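Local atomic coordinates of erythrocyte membrane protein 1 (Plasmodium falciparum, PDB entry 2YK0), a protein that probably binds host-cell surface receptors as a parasite adhesin linked to rosetting, this chain being its N-terminal NTS-DBL1-alpha and CIDR-gamma region. Residues Arg57-Asp62 / Ala157-Gly162; Asp82-Thr87 / Glu95-Cys100; Asn127-Ala132 / Gln397-Ser402; Asp514-Tyr519 / Leu622-Lys627; Arg581-Phe586 / Asp697-Leu702. The protein carries 8 engineered substitutions. One frame throughout, in Å; residues are numbered along the deposited sequence.

Contact 1: residues Arg57-Asp62 / Ala157-Gly162; sequences RAQFVD and AHDLLG. Engineered in segment 157-162: Ala157 (natural residue Thr).
Arg57 lies across the imidazole of His158 where the N-terminal segment of PfEMP1 meets the first turn of helix 157-176 in the Duffy-binding-like domain. CB of Arg57 stands over the ring face, 4.1 Å from its centroid, in a CH-pi contact. Farther along, NE lies over the same ring, offset toward its rim, but the guanidinium and imidazole planes are 50° apart, so the two flat groups are not parallel. A bend at chi3 (71°) folds the arginine so that NH2 comes within 3.4 Å of CE1 of His158. ND1 of His158 is hydrogen-bonded to Thr156 OG1, which would help to hold the turn of the ring.

Asp159 divides its carboxylate. OD2 accepts the backbone N of Asn155, while OD1 receives Gln59 N at 3.2 Å from a position 53° out of the carboxylate plane. The Gln59 side chain runs beside that of Asp159, pointing the same way. Gly162 allows a close approach of the loop, with Ala58 CB 4.3 Å from Gly162 CA. Beyond it, the edge of the Phe60 ring meets a backbone oxygen nearly in plane, CE2 lying 3.7 Å from Gly162 O.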
# COMPACT_ATOMS: atom_id res chain seq x y z
N ARG A 57 6.13 -34.14 26.74
CA ARG A 57 7.58 -34.37 26.81
C ARG A 57 8.48 -33.12 26.65
O ARG A 57 9.68 -33.21 26.96
CB ARG A 57 7.98 -35.54 25.88
CG ARG A 57 7.72 -36.91 26.50
CD ARG A 57 7.64 -38.11 25.53
NE ARG A 57 8.89 -38.56 24.89
CZ ARG A 57 10.13 -38.51 25.40
NH1 ARG A 57 10.34 -37.99 26.61
NH2 ARG A 57 11.16 -38.97 24.71
N ALA A 58 7.91 -31.95 26.24
CA ALA A 58 8.64 -30.69 26.02
C ALA A 58 9.25 -30.05 27.26
O ALA A 58 8.60 -30.00 28.30
CB ALA A 58 7.76 -29.68 25.30
N GLN A 59 10.51 -29.56 27.15
CA GLN A 59 11.26 -28.90 28.23
C GLN A 59 11.49 -27.41 27.95
O GLN A 59 12.07 -27.06 26.90
CB GLN A 59 12.64 -29.55 28.45
CG GLN A 59 12.64 -31.06 28.70
CD GLN A 59 13.78 -31.40 29.62
OE1 GLN A 59 14.96 -31.13 29.32
NE2 GLN A 59 13.45 -31.92 30.80
N PHE A 60 11.06 -26.52 28.90
CA PHE A 60 11.22 -25.07 28.76
C PHE A 60 11.84 -24.49 29.99
O PHE A 60 11.48 -24.92 31.08
CB PHE A 60 9.88 -24.35 28.61
CG PHE A 60 8.83 -24.97 27.75
CD1 PHE A 60 7.92 -25.86 28.30
CD2 PHE A 60 8.65 -24.57 26.44
CE1 PHE A 60 6.89 -26.39 27.52
CE2 PHE A 60 7.61 -25.09 25.67
CZ PHE A 60 6.73 -25.99 26.21
N VAL A 61 12.69 -23.46 29.84
CA VAL A 61 13.35 -22.73 30.93
C VAL A 61 13.41 -21.20 30.61
O VAL A 61 14.19 -20.78 29.76
CB VAL A 61 14.75 -23.31 31.31
CG1 VAL A 61 15.40 -22.50 32.43
CG2 VAL A 61 14.69 -24.78 31.70
N ASP A 62 12.61 -20.37 31.31
CA ASP A 62 12.65 -18.91 31.14
C ASP A 62 13.70 -18.31 32.10
O ASP A 62 14.49 -19.08 32.67
CB ASP A 62 11.24 -18.28 31.30
CG ASP A 62 10.73 -18.16 32.72
OD1 ASP A 62 11.19 -17.26 33.43
OD2 ASP A 62 9.84 -18.95 33.10
N ALA A 157 12.36 -33.46 19.19
CA ALA A 157 11.19 -33.24 18.30
C ALA A 157 10.03 -32.72 19.14
O ALA A 157 9.28 -31.85 18.68
CB ALA A 157 10.78 -34.54 17.64
N HIS A 158 9.92 -33.24 20.39
CA HIS A 158 8.91 -32.86 21.38
C HIS A 158 9.12 -31.39 21.78
O HIS A 158 8.17 -30.60 21.63
CB HIS A 158 8.94 -33.77 22.63
CG HIS A 158 9.15 -35.21 22.33
ND1 HIS A 158 10.38 -35.80 22.45
CD2 HIS A 158 8.27 -36.12 21.86
CE1 HIS A 158 10.21 -37.06 22.08
NE2 HIS A 158 8.95 -37.30 21.73
N ASP A 159 10.36 -31.02 22.25
CA ASP A 159 10.71 -29.64 22.65
C ASP A 159 10.26 -28.63 21.56
O ASP A 159 9.45 -27.73 21.83
CB ASP A 159 12.23 -29.48 22.93
CG ASP A 159 12.84 -30.36 24.00
OD1 ASP A 159 12.08 -30.98 24.77
OD2 ASP A 159 14.07 -30.47 24.03
N LEU A 160 10.73 -28.85 20.33
CA LEU A 160 10.39 -28.02 19.19
C LEU A 160 8.88 -27.88 19.02
O LEU A 160 8.41 -26.75 18.91
CB LEU A 160 11.05 -28.56 17.91
CG LEU A 160 10.87 -27.74 16.63
CD1 LEU A 160 11.66 -26.47 16.68
CD2 LEU A 160 11.29 -28.53 15.47
N LEU A 161 8.13 -29.00 19.02
CA LEU A 161 6.69 -28.96 18.85
C LEU A 161 6.03 -28.04 19.88
O LEU A 161 5.28 -27.15 19.49
CB LEU A 161 6.08 -30.37 18.84
CG LEU A 161 4.57 -30.46 19.08
CD1 LEU A 161 3.79 -30.64 17.78
CD2 LEU A 161 4.26 -31.48 20.10
N GLY A 162 6.39 -28.18 21.15
CA GLY A 162 5.88 -27.31 22.21
C GLY A 162 6.24 -25.84 22.03
O GLY A 162 5.58 -24.94 22.56

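Contact 2: residues Asp82-Thr87 / Glu95-Cys100; sequences DHLFHT and EGRKPC
Within the long irregular loop that joins helix 63-68 to helix 136-139 in the DBL1-alpha domain, Arg97 reaches across to Leu84 and ties two parts of the loop together. Its guanidinium is held by two backbone carbonyls, both lying near its plane. NH2 donates to Leu84 O at 2.7 Å, in the carbonyl plane and on a lone pair, with an N-H...O angle of 162°. NH1 donates to Glu95 O at 2.9 Å, in its own segment, so the pair of bonds fixes how the planar group is turned. Leu84 CD2 covers one face of that group, offset toward the rim and 3.6 Å from Arg97 CZ. Bends at chi2 (100°) and chi3 (67°) fold the arginine back, and Arg97 CB and CG rest on the methyl of Thr87, with Arg97 CB 3.6 Å from Thr87 CG2.

His83 makes the second part of the contact. Its ring presents an edge to the backbone, with Gly96 O and Arg97 O both near the ring plane and close to CD2. The ring also meets that of Tyr170 on helix 157-176, whose OH takes a hydrogen bond from His83 N. Apolar contact is added by Pro99, whose CD lies 3.8 Å from His83 CB.

Next to Pro99, Cys100 is joined to Cys142 by a disulfide. Side-chain-to-carbonyl bonds and a nearby cystine, in place of regular helix or strand, are consistent with the loop-rich N-terminal part of a Duffy-binding-like domain.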
# COMPACT_ATOMS: atom_id res chain seq x y z
N ASP A 82 0.78 -21.72 28.85
CA ASP A 82 1.01 -20.35 29.33
C ASP A 82 2.42 -19.86 29.13
O ASP A 82 3.37 -20.46 29.63
CB ASP A 82 0.49 -20.10 30.77
CG ASP A 82 1.21 -18.97 31.49
OD1 ASP A 82 2.25 -19.24 32.11
OD2 ASP A 82 0.76 -17.79 31.38
N HIS A 83 2.53 -18.71 28.48
CA HIS A 83 3.76 -18.02 28.12
C HIS A 83 4.66 -17.69 29.31
O HIS A 83 5.88 -17.53 29.15
CB HIS A 83 3.43 -16.77 27.29
CG HIS A 83 2.83 -15.66 28.09
ND1 HIS A 83 1.51 -15.70 28.50
CD2 HIS A 83 3.39 -14.50 28.52
CE1 HIS A 83 1.31 -14.58 29.18
NE2 HIS A 83 2.41 -13.82 29.21
N LEU A 84 4.08 -17.64 30.51
CA LEU A 84 4.84 -17.33 31.72
C LEU A 84 5.67 -18.53 32.16
O LEU A 84 6.58 -18.40 32.98
CB LEU A 84 3.90 -16.85 32.84
CG LEU A 84 3.15 -15.54 32.53
CD1 LEU A 84 1.89 -15.41 33.34
CD2 LEU A 84 4.05 -14.34 32.68
N PHE A 85 5.38 -19.70 31.54
CA PHE A 85 6.04 -20.95 31.88
C PHE A 85 6.40 -21.87 30.66
O PHE A 85 7.08 -22.88 30.82
CB PHE A 85 5.17 -21.70 32.91
CG PHE A 85 4.92 -21.00 34.23
CD1 PHE A 85 5.91 -20.95 35.21
CD2 PHE A 85 3.67 -20.50 34.55
CE1 PHE A 85 5.68 -20.35 36.44
CE2 PHE A 85 3.44 -19.87 35.77
CZ PHE A 85 4.45 -19.80 36.71
N HIS A 86 5.93 -21.54 29.47
CA HIS A 86 6.22 -22.41 28.32
C HIS A 86 6.99 -21.66 27.25
O HIS A 86 6.65 -21.59 26.07
CB HIS A 86 4.95 -23.16 27.85
CG HIS A 86 4.18 -23.77 28.98
ND1 HIS A 86 4.81 -24.56 29.95
CD2 HIS A 86 2.88 -23.64 29.31
CE1 HIS A 86 3.87 -24.89 30.81
NE2 HIS A 86 2.69 -24.36 30.46
N THR A 87 8.09 -21.10 27.73
CA THR A 87 8.96 -20.21 27.00
C THR A 87 10.39 -20.42 27.48
O THR A 87 10.62 -20.93 28.59
CB THR A 87 8.42 -18.80 27.26
OG1 THR A 87 7.99 -18.21 26.05
CG2 THR A 87 9.37 -17.92 28.05
N GLU A 95 10.21 -9.25 29.72
CA GLU A 95 10.18 -9.86 31.04
C GLU A 95 8.84 -10.56 31.21
O GLU A 95 8.72 -11.42 32.08
CB GLU A 95 10.35 -8.79 32.12
CG GLU A 95 11.74 -8.18 32.20
CD GLU A 95 11.70 -6.71 32.57
OE1 GLU A 95 11.29 -6.38 33.70
OE2 GLU A 95 12.04 -5.88 31.69
N GLY A 96 7.85 -10.16 30.42
CA GLY A 96 6.52 -10.76 30.46
C GLY A 96 6.48 -12.10 29.76
O GLY A 96 5.53 -12.87 29.94
N ARG A 97 7.54 -12.37 28.94
CA ARG A 97 7.76 -13.59 28.16
C ARG A 97 6.62 -13.81 27.18
O ARG A 97 6.08 -14.91 27.08
CB ARG A 97 7.97 -14.81 29.08
CG ARG A 97 9.27 -14.81 29.88
CD ARG A 97 9.08 -14.36 31.32
NE ARG A 97 8.28 -15.28 32.13
CZ ARG A 97 7.52 -14.92 33.16
NH1 ARG A 97 7.41 -13.63 33.48
NH2 ARG A 97 6.87 -15.82 33.86
N LYS A 98 6.23 -12.74 26.45
CA LYS A 98 5.12 -12.74 25.49
C LYS A 98 5.56 -13.18 24.09
O LYS A 98 6.53 -12.63 23.54
CB LYS A 98 4.42 -11.37 25.39
CG LYS A 98 4.14 -10.64 26.71
CD LYS A 98 4.85 -9.29 26.71
CE LYS A 98 4.92 -8.62 28.06
NZ LYS A 98 6.27 -8.02 28.30
N PRO A 99 4.79 -14.11 23.48
CA PRO A 99 5.09 -14.51 22.09
C PRO A 99 4.92 -13.33 21.09
O PRO A 99 5.58 -13.30 20.02
CB PRO A 99 4.06 -15.64 21.84
CG PRO A 99 3.64 -16.08 23.20
CD PRO A 99 3.62 -14.84 24.00
N CYS A 100 4.04 -12.37 21.42
CA CYS A 100 3.81 -11.20 20.58
C CYS A 100 4.39 -10.01 21.29
O CYS A 100 3.86 -9.56 22.30
CB CYS A 100 2.33 -11.00 20.27
SG CYS A 100 1.37 -12.55 20.14

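Contact 3: residues Asn127-Ala132 / Gln397-Ser402; sequences NANGAA and QNLKYS. Engineered in segment 127-132: Ala128 (natural residue Ser), Ala131 (natural residue Thr).
A first torsion of -162°, which swings CG opposite the backbone N, and a bend at chi2 (75°) send the Lys400 side chain along the backbone of Gly130. This brings helix 374-410 of the DBL C-terminal subdomain against the loop that follows the magnesium-binding residues of DBL1-alpha. CD of Lys400 lies 3.6 Å from Gly130 O, while its CB faces Ala131 N at 3.8 Å. The ammonium group has its main partner beyond the segments, in a hydrogen bond to Gly123 O, with a weak one to OD1 of the magnesium ligand Asn124, which is consistent with a second-shell place beside that site.

Gly130 brings the loop close to the helix, its CA 3.5 Å from Leu399 CB. The CD1 branch of Leu399 touches the CB of Asn129. Ala131, an engineered residue, contributes through its backbone, since its methyl points away from the helix. Its carbonyl oxygen accepts a CA-H...O contact from Gln397 CA at 3.3 Å, and Gln397 CG lies 3.4 Å from that same Ala131 O.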
# COMPACT_ATOMS: atom_id res chain seq x y z
N ASN A 127 17.11 -4.53 -8.34
CA ASN A 127 17.23 -4.67 -9.80
C ASN A 127 15.95 -5.19 -10.47
O ASN A 127 15.31 -4.42 -11.19
CB ASN A 127 18.48 -5.49 -10.19
CG ASN A 127 18.79 -6.68 -9.30
OD1 ASN A 127 18.31 -7.80 -9.51
ND2 ASN A 127 19.63 -6.45 -8.30
N ALA A 128 15.55 -6.46 -10.18
CA ALA A 128 14.32 -7.07 -10.70
C ALA A 128 13.13 -6.30 -10.11
O ALA A 128 13.05 -6.11 -8.89
CB ALA A 128 14.25 -8.54 -10.32
N ASN A 129 12.28 -5.77 -10.99
CA ASN A 129 11.12 -4.96 -10.59
C ASN A 129 10.04 -5.78 -9.87
O ASN A 129 9.33 -5.23 -9.02
CB ASN A 129 10.57 -4.17 -11.79
CG ASN A 129 10.74 -2.66 -11.73
OD1 ASN A 129 11.04 -2.01 -12.75
ND2 ASN A 129 10.45 -2.04 -10.59
N GLY A 130 9.96 -7.08 -10.19
CA GLY A 130 9.03 -8.02 -9.56
C GLY A 130 9.39 -8.30 -8.12
O GLY A 130 10.54 -8.61 -7.81
N ALA A 131 8.41 -8.18 -7.22
CA ALA A 131 8.59 -8.40 -5.79
C ALA A 131 7.34 -8.97 -5.12
O ALA A 131 6.23 -8.68 -5.56
CB ALA A 131 8.99 -7.09 -5.12
N ALA A 132 7.53 -9.78 -4.06
CA ALA A 132 6.46 -10.38 -3.25
C ALA A 132 6.11 -9.43 -2.09
O ALA A 132 7.01 -8.77 -1.55
CB ALA A 132 6.90 -11.73 -2.71
N GLN A 397 4.05 -7.23 -7.58
CA GLN A 397 3.55 -8.61 -7.51
C GLN A 397 3.23 -9.16 -8.89
O GLN A 397 3.68 -10.26 -9.20
CB GLN A 397 2.40 -8.76 -6.51
CG GLN A 397 2.85 -8.57 -5.07
CD GLN A 397 1.77 -8.89 -4.09
OE1 GLN A 397 0.85 -8.10 -3.89
NE2 GLN A 397 1.88 -10.03 -3.41
N ASN A 398 2.55 -8.38 -9.75
CA ASN A 398 2.26 -8.84 -11.11
C ASN A 398 3.48 -9.37 -11.86
O ASN A 398 3.43 -10.47 -12.43
CB ASN A 398 1.52 -7.78 -11.92
CG ASN A 398 0.02 -7.88 -11.82
OD1 ASN A 398 -0.68 -7.93 -12.82
ND2 ASN A 398 -0.50 -7.98 -10.60
N LEU A 399 4.60 -8.62 -11.77
CA LEU A 399 5.88 -8.96 -12.39
C LEU A 399 6.52 -10.22 -11.83
O LEU A 399 7.13 -10.97 -12.59
CB LEU A 399 6.88 -7.80 -12.28
CG LEU A 399 6.47 -6.43 -12.77
CD1 LEU A 399 7.62 -5.51 -12.66
CD2 LEU A 399 5.98 -6.46 -14.21
N LYS A 400 6.41 -10.45 -10.51
CA LYS A 400 6.95 -11.64 -9.85
C LYS A 400 6.13 -12.85 -10.25
O LYS A 400 6.71 -13.91 -10.44
CB LYS A 400 6.95 -11.46 -8.32
CG LYS A 400 7.87 -12.42 -7.56
CD LYS A 400 9.35 -12.03 -7.70
CE LYS A 400 10.21 -12.50 -6.55
NZ LYS A 400 11.50 -11.75 -6.48
N TYR A 401 4.79 -12.71 -10.43
CA TYR A 401 3.96 -13.84 -10.85
C TYR A 401 4.42 -14.31 -12.20
O TYR A 401 4.44 -15.52 -12.44
CB TYR A 401 2.47 -13.50 -10.87
CG TYR A 401 1.61 -14.67 -11.29
CD1 TYR A 401 1.41 -14.96 -12.64
CD2 TYR A 401 1.02 -15.50 -10.35
CE1 TYR A 401 0.66 -16.07 -13.04
CE2 TYR A 401 0.25 -16.60 -10.73
CZ TYR A 401 0.07 -16.87 -12.08
OH TYR A 401 -0.72 -17.93 -12.46
N SER A 402 4.80 -13.37 -13.09
CA SER A 402 5.34 -13.69 -14.41
C SER A 402 6.70 -14.37 -14.26
O SER A 402 6.84 -15.49 -14.74
CB SER A 402 5.41 -12.44 -15.28
OG SER A 402 4.10 -11.94 -15.51

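Contact 4: residues Asp514-Tyr519 / Leu622-Lys627; sequences DVDMIY and LNKKEK
The ammonium NZ of Lys624 is gripped by two carboxylates: OD2 of Asp514 across the contact, in a salt bridge, and OE2 of Glu628 one turn further along its own helix. The modelled separation of Lys624 NZ and Asp514 OD2, 2.5 Å, is very short and should not be read literally at this resolution. Asp514 OD2 is bonded to Asn544 ND2 as well. With chi1 at 77°, the Asp514 CG sits between the backbone N and the carbonyl carbon, which turns the carboxylate to the lysine.

The side chain of Asp516 crosses that of Lys624 at about a right angle, Asp516 CG lying 3.9 Å from Lys624 CE. Its OD1 is bonded to Asn544 and stays 4.2 Å from Lys624 NZ, beyond a salt bridge. Lys625, bent at chi2 and chi4, curls back so that NZ gives a weak hydrogen bond to Asp516 O at 3.3 Å, though its stronger partner is Glu628. Strand 511-518, outermost in a four-stranded antiparallel sheet, is thereby tied to helix 611-636 of the CIDR-gamma domain's helical core.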
# COMPACT_ATOMS: atom_id res chain seq x y z
N ASP A 514 -0.45 25.58 -21.60
CA ASP A 514 -0.24 24.16 -21.33
C ASP A 514 0.46 23.99 -19.98
O ASP A 514 1.32 24.80 -19.61
CB ASP A 514 0.56 23.53 -22.49
CG ASP A 514 2.06 23.82 -22.50
OD1 ASP A 514 2.45 25.01 -22.62
OD2 ASP A 514 2.84 22.86 -22.38
N VAL A 515 0.07 22.99 -19.21
CA VAL A 515 0.65 22.79 -17.89
C VAL A 515 1.16 21.39 -17.73
O VAL A 515 0.53 20.43 -18.18
CB VAL A 515 -0.18 23.26 -16.65
CG1 VAL A 515 -0.34 24.77 -16.61
CG2 VAL A 515 -1.53 22.57 -16.56
N ASP A 516 2.32 21.30 -17.09
CA ASP A 516 3.03 20.06 -16.84
C ASP A 516 2.74 19.48 -15.46
O ASP A 516 3.50 19.66 -14.49
CB ASP A 516 4.52 20.24 -17.16
CG ASP A 516 4.99 19.47 -18.38
OD1 ASP A 516 4.14 19.18 -19.28
OD2 ASP A 516 6.21 19.13 -18.43
N MET A 517 1.60 18.80 -15.38
CA MET A 517 1.13 18.16 -14.17
C MET A 517 1.84 16.84 -13.88
O MET A 517 2.20 16.12 -14.81
CB MET A 517 -0.39 18.02 -14.19
CG MET A 517 -1.02 18.49 -12.89
SD MET A 517 -1.48 20.25 -12.82
CE MET A 517 0.09 21.09 -13.14
N ILE A 518 2.09 16.56 -12.60
CA ILE A 518 2.77 15.33 -12.21
C ILE A 518 1.76 14.16 -12.21
O ILE A 518 0.78 14.18 -11.47
CB ILE A 518 3.58 15.45 -10.88
CG1 ILE A 518 4.67 16.53 -10.98
CG2 ILE A 518 4.23 14.12 -10.51
CD1 ILE A 518 4.92 17.24 -9.70
N TYR A 519 2.02 13.15 -13.05
CA TYR A 519 1.19 11.95 -13.17
C TYR A 519 2.04 10.73 -12.87
O TYR A 519 2.47 10.04 -13.79
CB TYR A 519 0.59 11.86 -14.56
CG TYR A 519 -0.68 11.06 -14.59
CD1 TYR A 519 -0.66 9.68 -14.80
CD2 TYR A 519 -1.91 11.68 -14.47
CE1 TYR A 519 -1.84 8.95 -14.87
CE2 TYR A 519 -3.10 10.95 -14.53
CZ TYR A 519 -3.06 9.58 -14.71
OH TYR A 519 -4.24 8.88 -14.75
N LEU A 622 12.29 23.93 -14.15
CA LEU A 622 12.31 25.31 -13.65
C LEU A 622 11.78 26.29 -14.69
O LEU A 622 10.86 27.04 -14.40
CB LEU A 622 13.73 25.68 -13.20
CG LEU A 622 14.02 27.18 -12.98
CD1 LEU A 622 14.64 27.43 -11.63
CD2 LEU A 622 14.90 27.75 -14.08
N ASN A 623 12.37 26.26 -15.90
CA ASN A 623 12.07 27.12 -17.04
C ASN A 623 10.67 26.93 -17.53
O ASN A 623 10.00 27.92 -17.84
CB ASN A 623 13.06 26.88 -18.19
CG ASN A 623 14.43 27.48 -17.97
OD1 ASN A 623 14.61 28.51 -17.30
ND2 ASN A 623 15.44 26.87 -18.59
N LYS A 624 10.21 25.66 -17.58
CA LYS A 624 8.86 25.32 -18.02
C LYS A 624 7.82 26.01 -17.15
O LYS A 624 6.90 26.62 -17.68
CB LYS A 624 8.62 23.81 -17.99
CG LYS A 624 7.94 23.29 -19.25
CD LYS A 624 6.51 23.78 -19.44
CE LYS A 624 5.74 22.80 -20.28
NZ LYS A 624 4.36 23.23 -20.49
N LYS A 625 8.01 25.93 -15.84
CA LYS A 625 7.13 26.51 -14.84
C LYS A 625 7.14 28.03 -14.89
O LYS A 625 6.09 28.67 -14.71
CB LYS A 625 7.55 25.98 -13.45
CG LYS A 625 7.18 24.50 -13.23
CD LYS A 625 5.66 24.37 -13.00
CE LYS A 625 5.10 23.00 -13.17
NZ LYS A 625 5.09 22.60 -14.59
N GLU A 626 8.32 28.61 -15.14
CA GLU A 626 8.49 30.06 -15.24
C GLU A 626 7.64 30.55 -16.41
O GLU A 626 6.90 31.51 -16.26
CB GLU A 626 9.98 30.41 -15.42
CG GLU A 626 10.28 31.88 -15.24
CD GLU A 626 11.76 32.20 -15.12
OE1 GLU A 626 12.52 31.34 -14.60
OE2 GLU A 626 12.15 33.31 -15.53
N LYS A 627 7.68 29.82 -17.52
CA LYS A 627 6.89 30.09 -18.72
C LYS A 627 5.39 29.84 -18.40
O LYS A 627 4.52 30.62 -18.83
CB LYS A 627 7.36 29.18 -19.86
CG LYS A 627 8.65 29.63 -20.56
CD LYS A 627 8.68 29.08 -22.04
CE LYS A 627 10.04 28.62 -22.57
NZ LYS A 627 10.39 27.23 -22.12

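Contact 5: residues Arg581-Phe586 / Asp697-Leu702; sequences RWLKDF and DIVTIL
Val699 is the centre of this apolar contact, in which helix 698-716 meets helix 575-601 through three side chains, Trp582, Leu583 and Phe586.

Methyl-to-ring contacts come first. CG1 of Val699 stands over one face of the Phe586 ring in a CH-pi contact, 4.0 Å from the centroid and 14° off the normal. The same methyl meets the indole of Trp582 at its edge and near its plane, 3.7 Å from CH2. One branch therefore touches a ring face and a ring edge at once. This depends on Phe586 and Trp582 both carrying CG trans to the backbone N (chi1 174° for Phe586), which extends the two rings toward the partner helix. Leu702, one turn after Val699, approaches the Phe586 ring at its rim, with CD1 3.6 Å from CE2.

Aliphatic contact is looser: the second methyl of Val699, CG2, faces Leu583 CD2 at 4.1 Å.

No hydrogen bond crosses between the segments. The polar NE1 of the indole is satisfied by Glu628 on helix 611-636.

The axes of the two short helical segments run at 27° to each other and come no closer than 12.4 Å, a wide spacing bridged by large side chains. Trp629 of helix 611-636 stacks on Trp582 and also touches Val699, so a third helix joins the pair. Buried apolar side chains shared by helices 575-601, 611-636 and 698-716 are typical of the three-helix bundle of a CIDR domain.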
# COMPACT_ATOMS: atom_id res chain seq x y z
N ARG A 581 -4.34 23.93 -8.02
CA ARG A 581 -3.82 22.66 -8.52
C ARG A 581 -2.38 22.88 -8.91
O ARG A 581 -1.52 22.13 -8.48
CB ARG A 581 -4.60 22.16 -9.74
CG ARG A 581 -5.84 21.38 -9.40
CD ARG A 581 -6.23 20.54 -10.59
NE ARG A 581 -7.66 20.19 -10.55
CZ ARG A 581 -8.31 19.58 -11.54
NH1 ARG A 581 -7.67 19.25 -12.65
NH2 ARG A 581 -9.59 19.29 -11.41
N TRP A 582 -2.12 23.94 -9.68
CA TRP A 582 -0.81 24.34 -10.15
C TRP A 582 0.15 24.59 -8.97
O TRP A 582 1.31 24.16 -8.98
CB TRP A 582 -0.94 25.60 -11.02
CG TRP A 582 0.28 25.88 -11.83
CD1 TRP A 582 0.56 25.40 -13.08
CD2 TRP A 582 1.43 26.64 -11.43
NE1 TRP A 582 1.81 25.80 -13.47
CE2 TRP A 582 2.37 26.56 -12.47
CE3 TRP A 582 1.77 27.36 -10.27
CZ2 TRP A 582 3.62 27.21 -12.40
CZ3 TRP A 582 3.00 27.98 -10.20
CH2 TRP A 582 3.92 27.88 -11.24
N LEU A 583 -0.36 25.27 -7.94
CA LEU A 583 0.35 25.66 -6.73
C LEU A 583 0.75 24.44 -5.89
O LEU A 583 1.86 24.41 -5.33
CB LEU A 583 -0.55 26.60 -5.95
CG LEU A 583 -0.67 28.01 -6.50
CD1 LEU A 583 -1.86 28.68 -5.91
CD2 LEU A 583 0.60 28.82 -6.22
N LYS A 584 -0.13 23.43 -5.85
CA LYS A 584 0.10 22.17 -5.16
C LYS A 584 1.26 21.45 -5.87
O LYS A 584 2.26 21.07 -5.23
CB LYS A 584 -1.20 21.32 -5.20
CG LYS A 584 -1.27 20.06 -4.31
CD LYS A 584 -0.45 20.10 -2.99
CE LYS A 584 0.53 18.94 -2.90
NZ LYS A 584 -0.15 17.63 -2.68
N ASP A 585 1.13 21.35 -7.21
CA ASP A 585 2.06 20.75 -8.16
C ASP A 585 3.42 21.43 -8.09
O ASP A 585 4.41 20.72 -8.02
CB ASP A 585 1.47 20.76 -9.59
CG ASP A 585 2.04 19.70 -10.55
OD1 ASP A 585 1.65 18.51 -10.43
OD2 ASP A 585 2.80 20.08 -11.47
N PHE A 586 3.46 22.78 -8.09
CA PHE A 586 4.70 23.54 -8.05
C PHE A 586 5.56 23.17 -6.85
O PHE A 586 6.75 22.91 -7.02
CB PHE A 586 4.43 25.06 -8.06
CG PHE A 586 5.69 25.87 -7.87
CD1 PHE A 586 6.55 26.11 -8.93
CD2 PHE A 586 6.05 26.35 -6.61
CE1 PHE A 586 7.74 26.83 -8.75
CE2 PHE A 586 7.23 27.08 -6.43
CZ PHE A 586 8.07 27.32 -7.50
N ASP A 697 6.10 37.77 -6.41
CA ASP A 697 5.35 36.70 -5.75
C ASP A 697 6.30 35.63 -5.24
O ASP A 697 7.45 35.57 -5.68
CB ASP A 697 4.38 36.02 -6.73
CG ASP A 697 3.65 36.91 -7.70
OD1 ASP A 697 4.30 37.47 -8.61
OD2 ASP A 697 2.41 36.89 -7.68
N ILE A 698 5.79 34.74 -4.35
CA ILE A 698 6.57 33.64 -3.79
C ILE A 698 7.07 32.68 -4.87
O ILE A 698 8.24 32.28 -4.83
CB ILE A 698 5.94 32.95 -2.55
CG1 ILE A 698 5.22 33.98 -1.65
CG2 ILE A 698 7.03 32.17 -1.77
CD1 ILE A 698 4.14 33.45 -0.76
N VAL A 699 6.22 32.40 -5.88
CA VAL A 699 6.56 31.53 -7.01
C VAL A 699 7.79 32.09 -7.75
O VAL A 699 8.82 31.43 -7.77
CB VAL A 699 5.35 31.23 -7.94
CG1 VAL A 699 5.71 30.18 -8.99
CG2 VAL A 699 4.13 30.79 -7.15
N THR A 700 7.70 33.35 -8.25
CA THR A 700 8.82 34.01 -8.91
C THR A 700 10.09 34.05 -8.05
O THR A 700 11.14 33.64 -8.53
CB THR A 700 8.47 35.31 -9.68
OG1 THR A 700 9.53 36.25 -9.50
CG2 THR A 700 7.22 35.97 -9.21
N ILE A 701 10.00 34.45 -6.78
CA ILE A 701 11.20 34.44 -5.93
C ILE A 701 11.79 33.04 -5.76
O ILE A 701 12.99 32.88 -5.95
CB ILE A 701 11.12 35.27 -4.61
CG1 ILE A 701 9.94 34.82 -3.74
CG2 ILE A 701 11.17 36.78 -4.87
CD1 ILE A 701 9.33 35.86 -2.85
N LEU A 702 10.93 32.02 -5.54
CA LEU A 702 11.35 30.61 -5.44
C LEU A 702 12.09 30.11 -6.70
O LEU A 702 13.06 29.36 -6.58
CB LEU A 702 10.16 29.69 -5.14
CG LEU A 702 9.67 29.65 -3.71
CD1 LEU A 702 8.32 29.02 -3.64
CD2 LEU A 702 10.64 28.93 -2.82

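Contact 5 is wholly buried and apolar, whereas the other four are partly buried and each includes polar groups. Contacts 1 and 2 lie in the same region of DBL1-alpha, with contact 2 nested in the chain loop closed by contact 1; Phe60 meets His86 where they touch. Both draw on carboxylate or carbonyl acceptors. Contact 3, about 38 Å from contact 2 between centres, relies on backbone packing near a magnesium site. Contacts 4 and 5, on the far side of the chain's centre from 1 and 2, share the CIDR-gamma framework: Asp585 OD1 takes a probable hydrogen bond from Ile518 N, and Trp582 packs on Lys625, placing charged chemistry beside the apolar interior.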